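Local coordinates for protein adenylate kinase (Cryptosporidium parvum Iowa II, PDB 3BE4) that probably transfers a phosphoryl group from ATP to AMP, as adenylate kinases do, and here holds the two-substrate mimic bis(adenosine)-5'-pentaphosphate, at residues N7-G12 with D110-V115. Sequence-based numbering, arbitrary orientation.
Sequences NLILIG and DSLTSV
With CG anti to its own carbonyl carbon (chi1 -68°), Asn7 sends its amide out to the loop before strand 114-119, and Thr113, with OG1 likewise anti to its carbonyl carbon, turns that hydroxyl back to the Asn7 backbone. Asn7 ND2 gives a nearly straight bond to Ser111 O, 2.8 Å long and within the amide plane. The same Asn7 ND2 also donates to Asp110 OD2 at 3.1 Å, from above the carboxylate plane, which stands 76° from the amide; Lys5 forms a salt bridge with the same oxygen. At the backbone, Asn7 N donates to Thr113 OG1 over 2.9 Å, while Asn7 O accepts from Thr113 N at 2.7 Å and, weakly, from Ser114 N. The buried strand start is thus gripped through both main chain and side chain. Regular parallel pairing then begins, Ile9 N bonding Ser114 O at 3.2 Å. On one face Leu8 CD2, in one of its two conformers, rests against Ser114 CB; on the other, Ile9 CD1 meets Leu112 CD1 at 3.7 Å and Ile11 CD1 meets Val115 CG1 at 3.6 Å. This joins the central strand of the P-loop kinase core to strand 114-119, and strand 86-89 is hydrogen-bonded along the other edge of strand 7-12. Tyr191 of helix 186-192 packs on Ile9, Leu112 and Val115, while Leu10 faces helix 18-29.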
ATOM      1  N   ASN A   7     -14.692  -2.328  -0.696  1.00 18.30           N
ATOM      2  CA  ASN A   7     -14.028  -1.258   0.070  1.00 20.01           C
ATOM      3  C   ASN A   7     -13.037  -1.956   0.926  1.00 19.91           C
ATOM      4  O   ASN A   7     -13.369  -2.516   1.971  1.00 21.51           O
ATOM      5  CB  ASN A   7     -15.006  -0.410   0.939  1.00 19.62           C
ATOM      6  CG  ASN A   7     -15.942   0.427   0.040  1.00 25.59           C
ATOM      7  OD1 ASN A   7     -15.644   0.638  -1.108  1.00 21.85           O
ATOM      8  ND2 ASN A   7     -17.067   0.890   0.592  1.00 27.63           N
ATOM      9  N   LEU A   8     -11.781  -1.875   0.499  1.00 16.98           N
ATOM     10  CA  LEU A   8     -10.727  -2.833   0.990  0.50 17.28           C
ATOM     11  C   LEU A   8      -9.562  -2.052   1.595  1.00 16.03           C
ATOM     12  O   LEU A   8      -9.182  -1.003   1.141  1.00 17.29           O
ATOM     13  CB  LEU A   8     -10.007  -3.637  -0.075  0.50 17.29           C
ATOM     14  CG  LEU A   8     -10.927  -4.459  -0.898  0.50 14.51           C
ATOM     15  CD1 LEU A   8     -10.120  -5.085  -1.990  0.50 18.88           C
ATOM     16  CD2 LEU A   8     -11.608  -5.519  -0.086  0.50 19.17           C
ATOM     17  N   ILE A   9      -9.028  -2.597   2.682  1.00 17.61           N
ATOM     18  CA  ILE A   9      -7.716  -2.116   3.195  1.00 16.95           C
ATOM     19  C   ILE A   9      -6.765  -3.324   3.124  1.00 16.59           C
ATOM     20  O   ILE A   9      -7.159  -4.421   3.469  1.00 17.91           O
ATOM     21  CB  ILE A   9      -7.872  -1.721   4.695  1.00 17.39           C
ATOM     22  CG1 ILE A   9      -8.770  -0.455   4.860  1.00 19.31           C
ATOM     23  CG2 ILE A   9      -6.502  -1.339   5.314  1.00 17.16           C
ATOM     24  CD1 ILE A   9      -8.966  -0.020   6.312  1.00 20.06           C
ATOM     25  N   LEU A  10      -5.564  -3.088   2.629  1.00 15.71           N
ATOM     26  CA  LEU A  10      -4.474  -4.073   2.777  1.00 17.46           C
ATOM     27  C   LEU A  10      -3.524  -3.609   3.930  1.00 17.19           C
ATOM     28  O   LEU A  10      -3.083  -2.439   3.962  1.00 18.64           O
ATOM     29  CB  LEU A  10      -3.699  -4.114   1.497  1.00 17.79           C
ATOM     30  CG  LEU A  10      -4.542  -4.426   0.234  1.00 16.15           C
ATOM     31  CD1 LEU A  10      -3.586  -4.635  -0.893  1.00 19.38           C
ATOM     32  CD2 LEU A  10      -5.428  -5.594   0.438  1.00 16.58           C
ATOM     33  N   ILE A  11      -3.216  -4.455   4.936  1.00 18.12           N
ATOM     34  CA  ILE A  11      -2.259  -4.029   5.945  1.00 19.66           C
ATOM     35  C   ILE A  11      -1.139  -5.100   5.838  1.00 18.31           C
ATOM     36  O   ILE A  11      -1.375  -6.294   5.627  1.00 16.68           O
ATOM     37  CB  ILE A  11      -2.887  -4.270   7.363  1.00 21.44           C
ATOM     38  CG1 ILE A  11      -3.998  -3.257   7.607  1.00 26.14           C
ATOM     39  CG2 ILE A  11      -1.817  -3.985   8.478  1.00 23.80           C
ATOM     40  CD1 ILE A  11      -4.743  -3.626   8.928  1.00 25.89           C
ATOM     41  N   GLY A  12       0.069  -4.662   5.990  1.00 15.73           N
ATOM     42  CA  GLY A  12       1.128  -5.667   5.959  1.00 17.15           C
ATOM     43  C   GLY A  12       2.419  -4.853   6.101  1.00 17.61           C
ATOM     44  O   GLY A  12       2.428  -3.648   5.907  1.00 18.82           O
ATOM     45  N   ASP A 110     -20.806   5.040   3.711  1.00 42.66           N
ATOM     46  CA  ASP A 110     -20.236   3.815   3.145  1.00 40.09           C
ATOM     47  C   ASP A 110     -19.520   3.085   4.302  1.00 40.37           C
ATOM     48  O   ASP A 110     -19.392   3.598   5.444  1.00 40.65           O
ATOM     49  CB  ASP A 110     -19.401   4.141   1.911  1.00 40.70           C
ATOM     50  CG  ASP A 110     -19.404   2.988   0.826  1.00 41.08           C
ATOM     51  OD1 ASP A 110     -19.922   1.850   1.072  1.00 36.51           O
ATOM     52  OD2 ASP A 110     -18.843   3.222  -0.287  1.00 37.96           O
ATOM     53  N   SER A 111     -19.135   1.842   4.074  1.00 36.83           N
ATOM     54  CA  SER A 111     -18.437   1.076   5.123  1.00 34.95           C
ATOM     55  C   SER A 111     -17.380   0.179   4.438  1.00 31.20           C
ATOM     56  O   SER A 111     -17.479  -0.098   3.225  1.00 28.27           O
ATOM     57  CB  SER A 111     -19.401   0.177   5.879  1.00 37.11           C
ATOM     58  OG  SER A 111     -20.065  -0.626   4.899  1.00 41.03           O
ATOM     59  N   LEU A 112     -16.422  -0.296   5.246  1.00 28.47           N
ATOM     60  CA  LEU A 112     -15.430  -1.253   4.741  1.00 25.62           C
ATOM     61  C   LEU A 112     -15.990  -2.630   4.468  1.00 25.16           C
ATOM     62  O   LEU A 112     -16.825  -3.120   5.252  1.00 28.76           O
ATOM     63  CB  LEU A 112     -14.349  -1.403   5.855  1.00 25.00           C
ATOM     64  CG  LEU A 112     -13.526  -0.158   6.020  1.00 22.42           C
ATOM     65  CD1 LEU A 112     -12.572  -0.139   7.297  1.00 23.75           C
ATOM     66  CD2 LEU A 112     -12.674   0.147   4.789  1.00 22.61           C
ATOM     67  N   THR A 113     -15.585  -3.272   3.348  1.00 24.64           N
ATOM     68  CA  THR A 113     -15.885  -4.614   3.047  1.00 25.37           C
ATOM     69  C   THR A 113     -14.980  -5.606   3.793  1.00 26.89           C
ATOM     70  O   THR A 113     -15.434  -6.620   4.358  1.00 27.69           O
ATOM     71  CB  THR A 113     -15.679  -4.865   1.483  1.00 25.56           C
ATOM     72  OG1 THR A 113     -16.487  -3.977   0.870  1.00 31.79           O
ATOM     73  CG2 THR A 113     -16.064  -6.343   1.043  1.00 31.04           C
ATOM     74  N   SER A 114     -13.657  -5.405   3.673  1.00 22.54           N
ATOM     75  CA  SER A 114     -12.748  -6.450   4.097  1.00 23.27           C
ATOM     76  C   SER A 114     -11.446  -5.747   4.373  1.00 20.52           C
ATOM     77  O   SER A 114     -11.160  -4.734   3.723  1.00 21.21           O
ATOM     78  CB  SER A 114     -12.398  -7.467   2.944  1.00 25.64           C
ATOM     79  OG  SER A 114     -13.506  -8.384   2.783  1.00 33.41           O
ATOM     80  N   VAL A 115     -10.677  -6.309   5.300  1.00 19.35           N
ATOM     81  CA  VAL A 115      -9.301  -5.843   5.535  1.00 18.18           C
ATOM     82  C   VAL A 115      -8.474  -7.123   5.372  1.00 19.64           C
ATOM     83  O   VAL A 115      -8.800  -8.188   5.949  1.00 21.83           O
ATOM     84  CB  VAL A 115      -9.144  -5.296   6.995  1.00 17.83           C
ATOM     85  CG1 VAL A 115      -7.693  -5.005   7.307  1.00 18.81           C
ATOM     86  CG2 VAL A 115     -10.000  -4.021   7.199  1.00 17.00           C
TER